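Local coordinates for protein XPF endonuclease (Aeropyrum pernix, PDB 2BGW) that probably acts as a structure-specific endonuclease in DNA repair, pairing a magnesium-dependent nuclease domain with helix-hairpin-helix motifs that bind DNA, at residues A[166-171]-A[211-216]; A[43-46]-A[50-53]. All coordinates share one frame; numbering follows the deposited sequence.

Contact 1 (A[166-171]-A[211-216]); sequences SFPGIG and KKILMT. With nucleotides of chain C.
The Phe167 ring meets the end of helix 204-215 with its outer atoms: Leu214 CD2 sits at the ring edge, near its plane, 4.1 Å from Phe167 CZ, while Ile213 CG2 approaches obliquely, 4.3 Å from Phe167 CE2. The Leu214 side chain crosses that of Phe167 at about a right angle, and CD2 is the Leu214 atom that touches. Phe167 CG lies anti to its own carbonyl carbon (chi1 -81°), which lets the ring reach across to the helix. A long flat side chain suits this place because the backbones stay well apart, Phe167 CA and Ile213 CA being 8.8 Å from each other. Beside it, the CD corner of the Pro168 ring faces the end of the Ile213 chain, Pro168 CD 3.8 Å from Ile213 CD1. All of these contacts are apolar, and branched residues on the helix supply methyls for them. Farther along, the helix end is tied off by Thr216, whose OG1 and N reach Lys212 O from opposite faces of its carbonyl plane.

On the DNA side the loop carries the Gly-Ile-Gly signature of a helix-hairpin-helix hairpin. Gly169 N donates to OP1 of DG14 of chain C at 3.0 Å, and Gly171 N makes a weak hydrogen bond to OP1 of DT13 of chain C. Gly169 has a positive phi (74°), easy for glycine, and a CB on Gly171 would probably crowd DT13 O5' of chain C.

Gly171 is also the N-cap of helix 172-182. Ile170 packs on Ala175 and Ile178 of that helix and on Ile210 of helix 204-215, while Trp159 and Ile163 of the second subunit lie against Pro168 and Phe167, placing the hairpin between its own helices and the dimer partner.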
loop_
_atom_site.group_PDB
_atom_site.type_symbol
_atom_site.label_atom_id
_atom_site.label_comp_id
_atom_site.label_asym_id
_atom_site.label_seq_id
_atom_site.Cartn_x
_atom_site.Cartn_y
_atom_site.Cartn_z
ATOM N N SER A 166 -0.633 3.276 -16.287
ATOM C CA SER A 166 0.485 3.946 -16.911
ATOM C C SER A 166 0.070 5.017 -17.928
ATOM O O SER A 166 0.887 5.814 -18.347
ATOM C CB SER A 166 1.442 2.924 -17.533
ATOM O OG SER A 166 0.858 2.286 -18.663
ATOM N N PHE A 167 -1.195 5.042 -18.322
ATOM C CA PHE A 167 -1.691 6.081 -19.215
ATOM C C PHE A 167 -1.945 7.369 -18.455
ATOM O O PHE A 167 -2.278 7.350 -17.250
ATOM C CB PHE A 167 -2.985 5.642 -19.888
ATOM C CG PHE A 167 -2.787 4.739 -21.092
ATOM C CD1 PHE A 167 -2.412 3.393 -20.934
ATOM C CD2 PHE A 167 -3.005 5.221 -22.382
ATOM C CE1 PHE A 167 -2.238 2.553 -22.038
ATOM C CE2 PHE A 167 -2.842 4.386 -23.502
ATOM C CZ PHE A 167 -2.460 3.055 -23.324
ATOM N N PRO A 168 -1.787 8.509 -19.147
ATOM C CA PRO A 168 -2.154 9.786 -18.564
ATOM C C PRO A 168 -3.657 9.775 -18.347
ATOM O O PRO A 168 -4.345 9.116 -19.104
ATOM C CB PRO A 168 -1.797 10.773 -19.669
ATOM C CG PRO A 168 -0.798 10.055 -20.503
ATOM C CD PRO A 168 -1.266 8.674 -20.514
ATOM N N GLY A 169 -4.155 10.468 -17.326
ATOM C CA GLY A 169 -5.584 10.500 -17.033
ATOM C C GLY A 169 -6.106 9.209 -16.420
ATOM O O GLY A 169 -7.096 9.218 -15.692
ATOM N N ILE A 170 -5.456 8.089 -16.708
ATOM C CA ILE A 170 -5.906 6.811 -16.165
ATOM C C ILE A 170 -5.236 6.434 -14.822
ATOM O O ILE A 170 -4.029 6.085 -14.768
ATOM C CB ILE A 170 -5.739 5.680 -17.186
ATOM C CG1 ILE A 170 -6.498 6.028 -18.466
ATOM C CG2 ILE A 170 -6.220 4.365 -16.598
ATOM C CD1 ILE A 170 -6.375 4.956 -19.550
ATOM N N GLY A 171 -6.037 6.507 -13.753
ATOM C CA GLY A 171 -5.592 6.110 -12.412
ATOM C C GLY A 171 -6.227 4.848 -11.865
ATOM O O GLY A 171 -6.561 3.954 -12.628
ATOM N N LYS A 211 -6.178 7.839 -27.330
ATOM C CA LYS A 211 -6.215 7.458 -28.729
ATOM C C LYS A 211 -4.923 7.891 -29.410
ATOM O O LYS A 211 -4.230 7.048 -29.974
ATOM C CB LYS A 211 -7.448 8.040 -29.423
ATOM C CG LYS A 211 -8.741 7.254 -29.159
ATOM C CD LYS A 211 -9.120 6.167 -30.250
ATOM C CE LYS A 211 -7.934 5.463 -30.928
ATOM N NZ LYS A 211 -8.198 4.029 -31.104
ATOM N N LYS A 212 -4.571 9.177 -29.301
ATOM C CA LYS A 212 -3.373 9.687 -29.957
ATOM C C LYS A 212 -2.187 8.825 -29.559
ATOM O O LYS A 212 -1.382 8.481 -30.416
ATOM C CB LYS A 212 -3.117 11.180 -29.695
ATOM N N ILE A 213 -2.095 8.420 -28.290
ATOM C CA ILE A 213 -0.976 7.549 -27.882
ATOM C C ILE A 213 -1.034 6.148 -28.515
ATOM O O ILE A 213 -0.013 5.585 -28.903
ATOM C CB ILE A 213 -0.873 7.408 -26.371
ATOM C CG1 ILE A 213 -0.352 8.695 -25.764
ATOM C CG2 ILE A 213 0.086 6.276 -26.014
ATOM C CD1 ILE A 213 -0.684 8.833 -24.305
ATOM N N LEU A 214 -2.236 5.603 -28.613
ATOM C CA LEU A 214 -2.423 4.274 -29.109
ATOM C C LEU A 214 -2.059 4.176 -30.573
ATOM O O LEU A 214 -1.672 3.106 -31.045
ATOM C CB LEU A 214 -3.878 3.884 -28.923
ATOM C CG LEU A 214 -4.294 3.498 -27.509
ATOM C CD1 LEU A 214 -5.795 3.479 -27.384
ATOM C CD2 LEU A 214 -3.692 2.138 -27.137
ATOM N N MET A 215 -2.160 5.302 -31.284
ATOM C CA MET A 215 -2.121 5.318 -32.762
ATOM C C MET A 215 -0.960 6.052 -33.410
ATOM O O MET A 215 -0.528 5.666 -34.484
ATOM C CB MET A 215 -3.407 5.890 -33.332
ATOM C CG MET A 215 -4.647 5.259 -32.761
ATOM S SD MET A 215 -5.973 5.128 -33.974
ATOM C CE MET A 215 -5.240 3.998 -35.214
ATOM N N THR A 216 -0.455 7.110 -32.797
ATOM C CA THR A 216 0.611 7.864 -33.438
ATOM C C THR A 216 1.860 7.012 -33.733
ATOM O O THR A 216 2.504 6.540 -32.824
ATOM C CB THR A 216 0.948 9.127 -32.652
ATOM O OG1 THR A 216 -0.128 10.063 -32.797
ATOM C CG2 THR A 216 2.210 9.753 -33.194
ATOM P P DT C 13 -8.516 7.658 -11.265
ATOM O OP1 DT C 13 -8.583 6.747 -12.436
ATOM O OP2 DT C 13 -8.352 7.042 -9.933
ATOM O "O5'" DT C 13 -7.391 8.791 -11.449
ATOM C "C5'" DT C 13 -7.344 9.672 -12.582
ATOM C "C4'" DT C 13 -6.126 10.593 -12.522
ATOM O "O4'" DT C 13 -6.077 11.423 -11.315
ATOM C "C3'" DT C 13 -4.790 9.873 -12.548
ATOM O "O3'" DT C 13 -3.973 10.664 -13.374
ATOM C "C2'" DT C 13 -4.374 9.822 -11.061
ATOM C "C1'" DT C 13 -4.925 11.139 -10.510
ATOM N N1 DT C 13 -5.406 11.278 -9.060
ATOM C C2 DT C 13 -5.049 12.383 -8.292
ATOM O O2 DT C 13 -4.315 13.273 -8.659
ATOM N N3 DT C 13 -5.562 12.448 -7.029
ATOM C C4 DT C 13 -6.419 11.560 -6.435
ATOM O O4 DT C 13 -6.825 11.740 -5.285
ATOM C C5 DT C 13 -6.771 10.420 -7.253
ATOM C C7 DT C 13 -7.414 9.222 -6.627
ATOM C C6 DT C 13 -6.264 10.349 -8.504
ATOM P P DG C 14 -2.579 10.143 -13.968
ATOM O OP1 DG C 14 -2.249 11.032 -15.105
ATOM O OP2 DG C 14 -2.552 8.656 -14.190
ATOM O "O5'" DG C 14 -1.622 10.597 -12.785
ATOM C "C5'" DG C 14 -1.667 11.960 -12.391
ATOM C "C4'" DG C 14 -0.657 12.240 -11.296
ATOM O "O4'" DG C 14 -1.324 12.103 -10.008
ATOM C "C3'" DG C 14 0.554 11.319 -11.251
ATOM O "O3'" DG C 14 1.673 12.141 -10.919
ATOM C "C2'" DG C 14 0.160 10.278 -10.182
ATOM C "C1'" DG C 14 -0.629 11.155 -9.205
ATOM N N9 DG C 14 -1.593 10.543 -8.276
ATOM C C8 DG C 14 -2.243 9.343 -8.375
ATOM N N7 DG C 14 -3.035 9.088 -7.363
ATOM C C5 DG C 14 -2.911 10.190 -6.533
ATOM C C6 DG C 14 -3.521 10.494 -5.281
ATOM O O6 DG C 14 -4.333 9.844 -4.600
ATOM N N1 DG C 14 -3.114 11.714 -4.762
ATOM C C2 DG C 14 -2.229 12.540 -5.373
ATOM N N2 DG C 14 -2.000 13.661 -4.690
ATOM N N3 DG C 14 -1.639 12.285 -6.539
ATOM C C4 DG C 14 -2.023 11.092 -7.075
#

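Contact 2 (A[43-46]-A[50-53]); sequences YLVS and IVER. With MG (magnesium ion), chain E; SO4 (sulfate ion), chain G.
Tyr43 and Val51 form an antiparallel hydrogen-bonded pair in the hairpin of strands 43-46 and 49-55, with Tyr43 N to Val51 O and Val51 N to Tyr43 O both 2.9 Å and the short strand axes at 148°. On the face they share, Val51 CB lies 3.8 Å from Tyr43 CB, and Val51 CG2 meets Val45 CG2 at 3.6 Å; these beta-branched valines also pack outward, Val45 on helix 123-137 and Val51 on strand 81-87. The Tyr43 ring presents its edge to Arg53 CB, and its hydroxyl bonds to Glu17. On the other face, Leu44 and Ile50 cross at about a right angle, joined through their CD1 methyls.

Glu52 and Arg53 bring the chemistry. The Glu52 chain, bent at chi2 (41°), delivers OE2 to the magnesium at 2.3 Å, beside Asp42 OD2; the backbone O of Arg53, not its guanidinium, lies 2.6 Å from the magnesium. The extended Arg53 side chain carries its guanidinium to a sulfate lying at its edge: NH1 donates to O1 at 2.8 Å, NH2 only weakly to O3, while NH2 also makes a salt bridge with Glu87. Replacing Arg53 by alanine is likely to leave the Glu87 carboxylate without this salt-bridge partner and the sulfate with Ser20 but no guanidinium. Carboxylates on a metal next to an arginine holding a tetrahedral anion are consistent with the ERCC4-type nuclease site, where such an anion could mimic a DNA phosphate.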
loop_
_atom_site.group_PDB
_atom_site.type_symbol
_atom_site.label_atom_id
_atom_site.label_comp_id
_atom_site.label_asym_id
_atom_site.label_seq_id
_atom_site.Cartn_x
_atom_site.Cartn_y
_atom_site.Cartn_z
ATOM N N TYR A 43 2.909 -9.004 -1.385
ATOM C CA TYR A 43 1.712 -9.785 -1.172
ATOM C C TYR A 43 0.496 -9.047 -1.666
ATOM O O TYR A 43 0.254 -7.926 -1.249
ATOM C CB TYR A 43 1.545 -10.116 0.306
ATOM C CG TYR A 43 2.587 -11.038 0.808
ATOM C CD1 TYR A 43 3.779 -10.541 1.320
ATOM C CD2 TYR A 43 2.413 -12.399 0.759
ATOM C CE1 TYR A 43 4.772 -11.379 1.782
ATOM C CE2 TYR A 43 3.390 -13.253 1.223
ATOM C CZ TYR A 43 4.570 -12.725 1.728
ATOM O OH TYR A 43 5.560 -13.543 2.182
ATOM N N LEU A 44 -0.256 -9.686 -2.557
ATOM C CA LEU A 44 -1.557 -9.186 -2.948
ATOM C C LEU A 44 -2.640 -9.767 -2.022
ATOM O O LEU A 44 -2.920 -10.968 -2.019
ATOM C CB LEU A 44 -1.836 -9.488 -4.432
ATOM C CG LEU A 44 -3.176 -8.928 -4.935
ATOM C CD1 LEU A 44 -3.160 -7.416 -5.112
ATOM C CD2 LEU A 44 -3.618 -9.597 -6.183
ATOM N N VAL A 45 -3.282 -8.903 -1.263
ATOM C CA VAL A 45 -4.173 -9.334 -0.201
ATOM C C VAL A 45 -5.672 -9.332 -0.572
ATOM O O VAL A 45 -6.396 -10.248 -0.244
ATOM C CB VAL A 45 -3.889 -8.498 1.056
ATOM C CG1 VAL A 45 -4.970 -8.669 2.080
ATOM C CG2 VAL A 45 -2.578 -8.913 1.610
ATOM N N SER A 46 -6.139 -8.301 -1.240
ATOM C CA SER A 46 -7.502 -8.239 -1.677
ATOM C C SER A 46 -7.353 -7.396 -2.917
ATOM O O SER A 46 -6.234 -7.025 -3.251
ATOM C CB SER A 46 -8.365 -7.564 -0.613
ATOM O OG SER A 46 -8.287 -6.147 -0.661
ATOM N N ILE A 50 -2.377 -3.864 -1.198
ATOM C CA ILE A 50 -1.073 -4.429 -1.494
ATOM C C ILE A 50 -0.228 -4.345 -0.221
ATOM O O ILE A 50 -0.386 -3.414 0.583
ATOM C CB ILE A 50 -0.387 -3.722 -2.706
ATOM C CG1 ILE A 50 0.819 -4.502 -3.195
ATOM C CG2 ILE A 50 0.068 -2.332 -2.352
ATOM C CD1 ILE A 50 0.472 -5.629 -4.059
ATOM N N VAL A 51 0.653 -5.329 -0.048
ATOM C CA VAL A 51 1.529 -5.442 1.109
ATOM C C VAL A 51 2.966 -5.537 0.625
ATOM O O VAL A 51 3.285 -6.321 -0.289
ATOM C CB VAL A 51 1.191 -6.711 1.947
ATOM C CG1 VAL A 51 2.302 -7.058 2.943
ATOM C CG2 VAL A 51 -0.116 -6.539 2.667
ATOM N N GLU A 52 3.825 -4.743 1.253
ATOM C CA GLU A 52 5.244 -4.700 0.948
ATOM C C GLU A 52 5.897 -5.108 2.239
ATOM O O GLU A 52 5.656 -4.499 3.263
ATOM C CB GLU A 52 5.624 -3.259 0.523
ATOM C CG GLU A 52 7.094 -2.924 0.284
ATOM C CD GLU A 52 7.866 -4.016 -0.462
ATOM O OE1 GLU A 52 7.353 -4.589 -1.457
ATOM O OE2 GLU A 52 9.019 -4.291 -0.052
ATOM N N ARG A 53 6.673 -6.180 2.213
ATOM C CA ARG A 53 7.291 -6.717 3.433
ATOM C C ARG A 53 8.730 -6.294 3.481
ATOM O O ARG A 53 9.447 -6.449 2.505
ATOM C CB ARG A 53 7.244 -8.237 3.467
ATOM C CG ARG A 53 7.899 -8.825 4.681
ATOM C CD ARG A 53 8.215 -10.288 4.459
ATOM N NE ARG A 53 9.046 -10.864 5.516
ATOM C CZ ARG A 53 10.267 -11.368 5.327
ATOM N NH1 ARG A 53 10.807 -11.377 4.118
ATOM N NH2 ARG A 53 10.947 -11.882 6.343
HETATM MG MG MG E . 9.871 -6.403 -0.102
HETATM S S SO4 G . 14.047 -12.805 3.851
HETATM O O1 SO4 G . 12.822 -13.004 3.080
HETATM O O2 SO4 G . 14.344 -11.365 3.853
HETATM O O3 SO4 G . 13.864 -13.265 5.238
HETATM O O4 SO4 G . 15.083 -13.622 3.206
#

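The two contacts belong to different parts of the protein: contact 2 lies in the nuclease sheet that carries the magnesium site, contact 1 in the helix-hairpin-helix region that follows it along the chain. Their centres are 28 Å apart and their nearest atoms about 13 Å, so neither touches the other. Contact 1 lies away from the metal yet contacts the DNA backbone through two main-chain amides, one of them weakly, whereas the nearest atom of contact 2 remains about 11 Å from the bound nucleic acid. In this complex, then, DNA is held at the hairpin while contact 2, which carries two of the metal-site residues, does not touch it, consistent with separate roles in binding and cleavage.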